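Local coordinates for glutamine amido transferase (Methylobacillus flagellatus, PDB 3M3P), which belongs to the glutamine amidotransferase family and is built around a mixed beta sheet flanked by helices, at residues L136-A150 with N161-C175. Sequence-based numbering, arbitrary orientation. Where two conformers were deposited one is given.
Sequences LFEWHYQTFSIPPGA and NQAYVLDDLHIGFQC
Tyr164 drives its edge into one face of the Phe144 ring, a T-shaped pair with planes at 89° and Tyr164 CD2 3.4 Å from Phe144 CE1. Pro147 sets its CD over the centre of one face of Tyr164, 3.7 Å from the ring centroid and almost on the normal, a CH-pi contact; Gly172 CA lies over the rim of the opposite face, with no CB to collide with the tyrosine hydroxyl. Ala150 CB and Ile146 CD1 fill in around the same ring. Just beyond, Asn161 ND2 donates to Phe144 O over 2.9 Å, in the carbonyl plane and on a lone pair.

Gln174 runs alongside Phe144 and on to His140. With CG anti to the backbone N (chi1 -172°) and a bend at chi2, its chain brings CG over the centre of the imidazole, 3.6 Å from the His140 centroid, and its amide stacks within 17° of the ring plane. The main polar partner of Gln174 is Gln93 on helix 90-98. His140 ND1 bonds to Gln142 O at 2.7 Å and NE2 to Glu110, so both nitrogens fix the ring's rotation. A water sits over the other face of Phe144 and joins Thr143 OG1, Phe144 N, Asn161 O and Gln174 OE1.

Farther along, Glu138 OE2 lies 2.6 Å from Gln162 OE1 and 3.0 Å from Gln162 NE2; that NE2 is bonded to Ser156 and Glu110. Leu136 CD1 packs on the same amide, and Leu136 CB meets Cys175 CB.

The contact ties the corner between strands 134-140 and 142-144, and the loop after it, to the hairpin of 161-166 and 170-173. Helix 90-98 completes the packing: Phe144 and Tyr164 both touch Ala96, and the tyrosine hydroxyl bonds to Gly92 O.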
loop_
_atom_site.group_PDB
_atom_site.type_symbol
_atom_site.label_atom_id
_atom_site.label_comp_id
_atom_site.label_asym_id
_atom_site.label_seq_id
_atom_site.Cartn_x
_atom_site.Cartn_y
_atom_site.Cartn_z
ATOM N N LEU A 136 4.195 4.439 11.610
ATOM C CA LEU A 136 3.946 4.365 10.172
ATOM C C LEU A 136 4.849 5.317 9.405
ATOM O O LEU A 136 5.173 6.405 9.905
ATOM C CB LEU A 136 2.504 4.706 9.833
ATOM C CG LEU A 136 1.386 4.071 10.723
ATOM C CD1 LEU A 136 0.000 4.396 10.180
ATOM C CD2 LEU A 136 1.587 2.578 10.790
ATOM N N PHE A 137 5.252 4.941 8.212
ATOM C CA PHE A 137 5.889 5.854 7.265
ATOM C C PHE A 137 4.839 6.404 6.321
ATOM O O PHE A 137 4.135 5.656 5.657
ATOM C CB PHE A 137 7.003 5.201 6.438
ATOM C CG PHE A 137 7.780 6.239 5.652
ATOM C CD1 PHE A 137 8.684 7.038 6.288
ATOM C CD2 PHE A 137 7.473 6.489 4.321
ATOM C CE1 PHE A 137 9.395 8.004 5.569
ATOM C CE2 PHE A 137 8.145 7.466 3.609
ATOM C CZ PHE A 137 9.090 8.240 4.224
ATOM N N GLU A 138 4.762 7.721 6.269
ATOM C CA GLU A 138 3.746 8.439 5.500
ATOM C C GLU A 138 4.350 9.415 4.514
ATOM O O GLU A 138 5.343 10.071 4.829
ATOM C CB GLU A 138 2.885 9.255 6.470
ATOM C CG GLU A 138 2.070 8.429 7.514
ATOM C CD GLU A 138 0.922 7.650 6.977
ATOM O OE1 GLU A 138 0.604 7.684 5.772
ATOM O OE2 GLU A 138 0.359 6.932 7.879
ATOM N N TRP A 139 3.677 9.603 3.387
ATOM C CA TRP A 139 3.992 10.724 2.482
ATOM C C TRP A 139 2.775 10.930 1.590
ATOM O O TRP A 139 2.697 10.455 0.477
ATOM C CB TRP A 139 5.298 10.494 1.725
ATOM C CG TRP A 139 5.842 11.723 1.056
ATOM C CD1 TRP A 139 5.135 12.736 0.433
ATOM C CD2 TRP A 139 7.210 12.046 0.892
ATOM N NE1 TRP A 139 6.003 13.662 -0.071
ATOM C CE2 TRP A 139 7.286 13.267 0.202
ATOM C CE3 TRP A 139 8.394 11.409 1.290
ATOM C CZ2 TRP A 139 8.515 13.845 -0.167
ATOM C CZ3 TRP A 139 9.622 11.998 0.934
ATOM C CH2 TRP A 139 9.659 13.195 0.215
ATOM N N HIS A 140 1.768 11.610 2.149
ATOM C CA HIS A 140 0.475 11.744 1.467
ATOM C C HIS A 140 -0.246 13.000 1.836
ATOM O O HIS A 140 -0.093 13.536 2.925
ATOM C CB HIS A 140 -0.453 10.535 1.739
ATOM C CG HIS A 140 -1.035 10.523 3.101
ATOM N ND1 HIS A 140 -2.343 10.904 3.374
ATOM C CD2 HIS A 140 -0.467 10.179 4.286
ATOM C CE1 HIS A 140 -2.524 10.831 4.686
ATOM N NE2 HIS A 140 -1.410 10.373 5.251
ATOM N N TYR A 141 -1.052 13.454 0.873
ATOM C CA TYR A 141 -1.894 14.634 0.996
ATOM C C TYR A 141 -3.376 14.348 0.968
ATOM O O TYR A 141 -4.178 15.254 1.222
ATOM C CB TYR A 141 -1.528 15.593 -0.133
ATOM C CG TYR A 141 -0.122 16.121 -0.081
ATOM C CD1 TYR A 141 0.194 17.264 0.627
ATOM C CD2 TYR A 141 0.901 15.498 -0.767
ATOM C CE1 TYR A 141 1.498 17.750 0.679
ATOM C CE2 TYR A 141 2.199 16.022 -0.734
ATOM C CZ TYR A 141 2.474 17.134 0.006
ATOM O OH TYR A 141 3.754 17.610 -0.009
ATOM N N GLN A 142 -3.753 13.136 0.580
ATOM C CA GLN A 142 -5.181 12.776 0.479
ATOM C C GLN A 142 -5.474 11.567 1.346
ATOM O O GLN A 142 -4.577 10.896 1.858
ATOM C CB GLN A 142 -5.588 12.559 -0.996
ATOM C CG GLN A 142 -5.284 13.747 -1.859
ATOM C CD GLN A 142 -5.996 13.694 -3.187
ATOM O OE1 GLN A 142 -5.890 12.672 -3.887
ATOM N NE2 GLN A 142 -6.717 14.759 -3.575
ATOM N N THR A 143 -6.754 11.231 1.430
ATOM C CA THR A 143 -7.229 10.154 2.272
ATOM C C THR A 143 -8.386 9.432 1.620
ATOM O O THR A 143 -9.204 10.080 0.937
ATOM C CB THR A 143 -7.660 10.686 3.703
ATOM O OG1 THR A 143 -8.172 9.614 4.498
ATOM C CG2 THR A 143 -8.663 11.807 3.629
ATOM N N PHE A 144 -8.466 8.092 1.804
ATOM C CA PHE A 144 -9.641 7.323 1.390
ATOM C C PHE A 144 -10.690 7.283 2.477
ATOM O O PHE A 144 -10.342 7.238 3.673
ATOM C CB PHE A 144 -9.296 5.900 0.941
ATOM C CG PHE A 144 -8.385 5.118 1.864
ATOM C CD1 PHE A 144 -8.839 4.621 3.078
ATOM C CD2 PHE A 144 -7.048 4.870 1.526
ATOM C CE1 PHE A 144 -7.959 3.915 3.927
ATOM C CE2 PHE A 144 -6.207 4.144 2.374
ATOM C CZ PHE A 144 -6.666 3.664 3.566
ATOM N N SER A 145 -11.965 7.271 2.072
ATOM C CA SER A 145 -13.013 6.774 2.966
ATOM C C SER A 145 -12.924 5.262 3.060
ATOM O O SER A 145 -12.364 4.586 2.199
ATOM C CB SER A 145 -14.386 7.172 2.474
ATOM O OG SER A 145 -14.710 6.617 1.260
ATOM N N ILE A 146 -13.472 4.723 4.151
ATOM C CA ILE A 146 -13.518 3.285 4.322
ATOM C C ILE A 146 -14.536 2.723 3.291
ATOM O O ILE A 146 -15.700 3.114 3.296
ATOM C CB ILE A 146 -13.936 2.886 5.757
ATOM C CG1 ILE A 146 -12.980 3.501 6.809
ATOM C CG2 ILE A 146 -13.947 1.354 5.955
ATOM C CD1 ILE A 146 -11.522 3.098 6.636
ATOM N N PRO A 147 -14.121 1.810 2.387
ATOM C CA PRO A 147 -15.065 1.374 1.384
ATOM C C PRO A 147 -16.180 0.524 2.003
ATOM O O PRO A 147 -16.007 -0.094 3.063
ATOM C CB PRO A 147 -14.237 0.523 0.446
ATOM C CG PRO A 147 -12.957 0.276 1.131
ATOM C CD PRO A 147 -12.759 1.235 2.192
ATOM N N PRO A 148 -17.361 0.501 1.361
ATOM C CA PRO A 148 -18.444 -0.342 1.856
ATOM C C PRO A 148 -18.044 -1.832 1.987
ATOM O O PRO A 148 -17.324 -2.423 1.152
ATOM C CB PRO A 148 -19.592 -0.107 0.841
ATOM C CG PRO A 148 -19.027 0.713 -0.268
ATOM C CD PRO A 148 -17.676 1.183 0.099
ATOM N N GLY A 149 -18.448 -2.392 3.138
ATOM C CA GLY A 149 -18.178 -3.770 3.478
ATOM C C GLY A 149 -16.806 -3.942 4.132
ATOM O O GLY A 149 -16.510 -5.040 4.575
ATOM N N ALA A 150 -15.974 -2.898 4.194
ATOM C CA ALA A 150 -14.625 -3.059 4.768
ATOM C C ALA A 150 -14.631 -2.734 6.253
ATOM O O ALA A 150 -15.450 -1.959 6.739
ATOM C CB ALA A 150 -13.567 -2.170 4.002
ATOM N N ASN A 161 -8.136 7.169 8.653
ATOM C CA ASN A 161 -8.261 6.021 7.757
ATOM C C ASN A 161 -6.916 5.520 7.283
ATOM O O ASN A 161 -6.521 5.698 6.118
ATOM C CB ASN A 161 -9.246 6.385 6.622
ATOM C CG ASN A 161 -10.622 6.485 7.125
ATOM O OD1 ASN A 161 -10.921 5.995 8.256
ATOM N ND2 ASN A 161 -11.491 7.046 6.318
ATOM N N GLN A 162 -6.145 4.921 8.179
ATOM C CA GLN A 162 -4.865 4.357 7.817
ATOM C C GLN A 162 -4.921 2.994 7.135
ATOM O O GLN A 162 -4.058 2.694 6.282
ATOM C CB GLN A 162 -3.864 4.306 8.976
ATOM C CG GLN A 162 -3.505 5.642 9.530
ATOM C CD GLN A 162 -2.578 6.417 8.636
ATOM O OE1 GLN A 162 -1.976 5.872 7.714
ATOM N NE2 GLN A 162 -2.390 7.659 8.970
ATOM N N ALA A 163 -5.847 2.122 7.483
ATOM C CA ALA A 163 -5.913 0.768 6.867
ATOM C C ALA A 163 -7.304 0.228 7.059
ATOM O O ALA A 163 -8.044 0.559 8.026
ATOM C CB ALA A 163 -4.844 -0.163 7.418
ATOM N N TYR A 164 -7.700 -0.632 6.156
ATOM C CA TYR A 164 -8.950 -1.372 6.242
ATOM C C TYR A 164 -8.711 -2.747 5.630
ATOM O O TYR A 164 -7.808 -2.915 4.796
ATOM C CB TYR A 164 -10.105 -0.648 5.487
ATOM C CG TYR A 164 -9.793 -0.418 4.041
ATOM C CD1 TYR A 164 -9.981 -1.430 3.061
ATOM C CD2 TYR A 164 -9.182 0.761 3.639
ATOM C CE1 TYR A 164 -9.554 -1.236 1.767
ATOM C CE2 TYR A 164 -8.780 0.971 2.321
ATOM C CZ TYR A 164 -8.964 -0.023 1.408
ATOM O OH TYR A 164 -8.530 0.119 0.098
ATOM N N VAL A 165 -9.573 -3.706 5.964
ATOM C CA VAL A 165 -9.586 -5.033 5.347
ATOM C C VAL A 165 -10.954 -5.329 4.803
ATOM O O VAL A 165 -11.973 -4.947 5.396
ATOM C CB VAL A 165 -9.090 -6.188 6.295
ATOM C CG1 VAL A 165 -7.541 -6.134 6.523
ATOM C CG2 VAL A 165 -9.882 -6.226 7.631
ATOM N N LEU A 166 -11.005 -5.978 3.663
ATOM C CA LEU A 166 -12.247 -6.332 2.967
ATOM C C LEU A 166 -12.322 -7.809 2.715
ATOM O O LEU A 166 -11.398 -8.404 2.156
ATOM C CB LEU A 166 -12.369 -5.567 1.671
ATOM C CG LEU A 166 -13.596 -5.767 0.817
ATOM C CD1 LEU A 166 -14.878 -5.337 1.556
ATOM C CD2 LEU A 166 -13.387 -5.061 -0.531
ATOM N N ASP A 167 -13.423 -8.426 3.145
ATOM C CA ASP A 167 -13.757 -9.840 2.794
ATOM C C ASP A 167 -12.642 -10.810 3.321
ATOM O O ASP A 167 -12.455 -11.880 2.713
ATOM C CB ASP A 167 -13.939 -10.059 1.260
ATOM C CG ASP A 167 -15.095 -9.269 0.669
ATOM O OD1 ASP A 167 -16.026 -9.022 1.456
ATOM O OD2 ASP A 167 -15.103 -8.980 -0.577
ATOM N N ASP A 168 -11.909 -10.461 4.379
ATOM C CA ASP A 168 -10.869 -11.367 4.894
ATOM C C ASP A 168 -9.778 -11.600 3.872
ATOM O O ASP A 168 -9.041 -12.593 3.949
ATOM C CB ASP A 168 -11.492 -12.751 5.195
ATOM C CG ASP A 168 -10.709 -13.546 6.199
ATOM O OD1 ASP A 168 -10.064 -12.919 7.059
ATOM O OD2 ASP A 168 -10.799 -14.807 6.148
ATOM N N LEU A 169 -9.687 -10.734 2.866
ATOM C CA LEU A 169 -8.809 -11.052 1.720
ATOM C C LEU A 169 -7.944 -9.874 1.263
ATOM O O LEU A 169 -6.810 -10.071 0.864
ATOM C CB LEU A 169 -9.677 -11.513 0.547
ATOM C CG LEU A 169 -9.365 -12.577 -0.409
ATOM C CD1 LEU A 169 -8.590 -13.784 0.184
ATOM C CD2 LEU A 169 -10.678 -13.072 -1.114
ATOM N N HIS A 170 -8.535 -8.694 1.236
ATOM C CA HIS A 170 -7.965 -7.502 0.647
ATOM C C HIS A 170 -7.578 -6.547 1.754
ATOM O O HIS A 170 -8.333 -6.428 2.736
ATOM C CB HIS A 170 -8.966 -6.836 -0.269
ATOM C CG HIS A 170 -9.687 -7.793 -1.160
ATOM N ND1 HIS A 170 -9.045 -8.497 -2.160
ATOM C CD2 HIS A 170 -10.954 -8.276 -1.087
ATOM C CE1 HIS A 170 -9.925 -9.318 -2.712
ATOM N NE2 HIS A 170 -11.090 -9.204 -2.078
ATOM N N ILE A 171 -6.468 -5.861 1.614
ATOM C CA ILE A 171 -6.059 -4.899 2.612
ATOM C C ILE A 171 -5.539 -3.643 1.931
ATOM O O ILE A 171 -4.730 -3.728 0.985
ATOM C CB ILE A 171 -5.068 -5.534 3.666
ATOM C CG1 ILE A 171 -4.837 -4.544 4.810
ATOM C CG2 ILE A 171 -3.733 -6.005 3.038
ATOM C CD1 ILE A 171 -4.141 -5.165 6.062
ATOM N N GLY A 172 -5.953 -2.472 2.394
ATOM C CA GLY A 172 -5.478 -1.201 1.894
ATOM C C GLY A 172 -4.870 -0.391 2.994
ATOM O O GLY A 172 -5.427 -0.360 4.108
ATOM N N PHE A 173 -3.748 0.264 2.675
ATOM C CA PHE A 173 -3.022 1.134 3.607
ATOM C C PHE A 173 -2.852 2.510 3.011
ATOM O O PHE A 173 -2.567 2.645 1.811
ATOM C CB PHE A 173 -1.623 0.575 3.855
ATOM C CG PHE A 173 -1.578 -0.646 4.752
ATOM C CD1 PHE A 173 -1.508 -0.537 6.103
ATOM C CD2 PHE A 173 -1.594 -1.935 4.184
ATOM C CE1 PHE A 173 -1.454 -1.669 6.909
ATOM C CE2 PHE A 173 -1.510 -3.084 4.995
ATOM C CZ PHE A 173 -1.499 -2.924 6.346
ATOM N N GLN A 174 -2.925 3.524 3.886
ATOM C CA GLN A 174 -2.519 4.882 3.527
ATOM C C GLN A 174 -1.042 5.068 3.637
ATOM O O GLN A 174 -0.444 5.858 2.905
ATOM C CB GLN A 174 -3.300 5.907 4.350
ATOM C CG GLN A 174 -3.075 7.349 3.903
ATOM C CD GLN A 174 -3.494 7.561 2.481
ATOM O OE1 GLN A 174 -4.699 7.656 2.140
ATOM N NE2 GLN A 174 -2.484 7.690 1.584
ATOM N N CYS A 175 -0.438 4.424 4.613
ATOM C CA CYS A 175 0.973 4.456 4.872
ATOM C C CYS A 175 1.714 3.496 3.924
ATOM O O CYS A 175 1.085 2.754 3.157
ATOM C CB CYS A 175 1.223 4.049 6.324
ATOM S SG CYS A 175 0.614 2.427 6.782
HETATM O O HOH W 1 1.601 7.773 2.652
HETATM O O HOH W 2 -6.645 7.442 4.005
HETATM O O HOH W 3 -8.959 9.778 7.159
HETATM O O HOH W 4 -14.441 6.811 6.055
HETATM O O HOH W 5 -15.058 -7.156 5.229
HETATM O O HOH W 6 -17.775 -7.178 2.289
#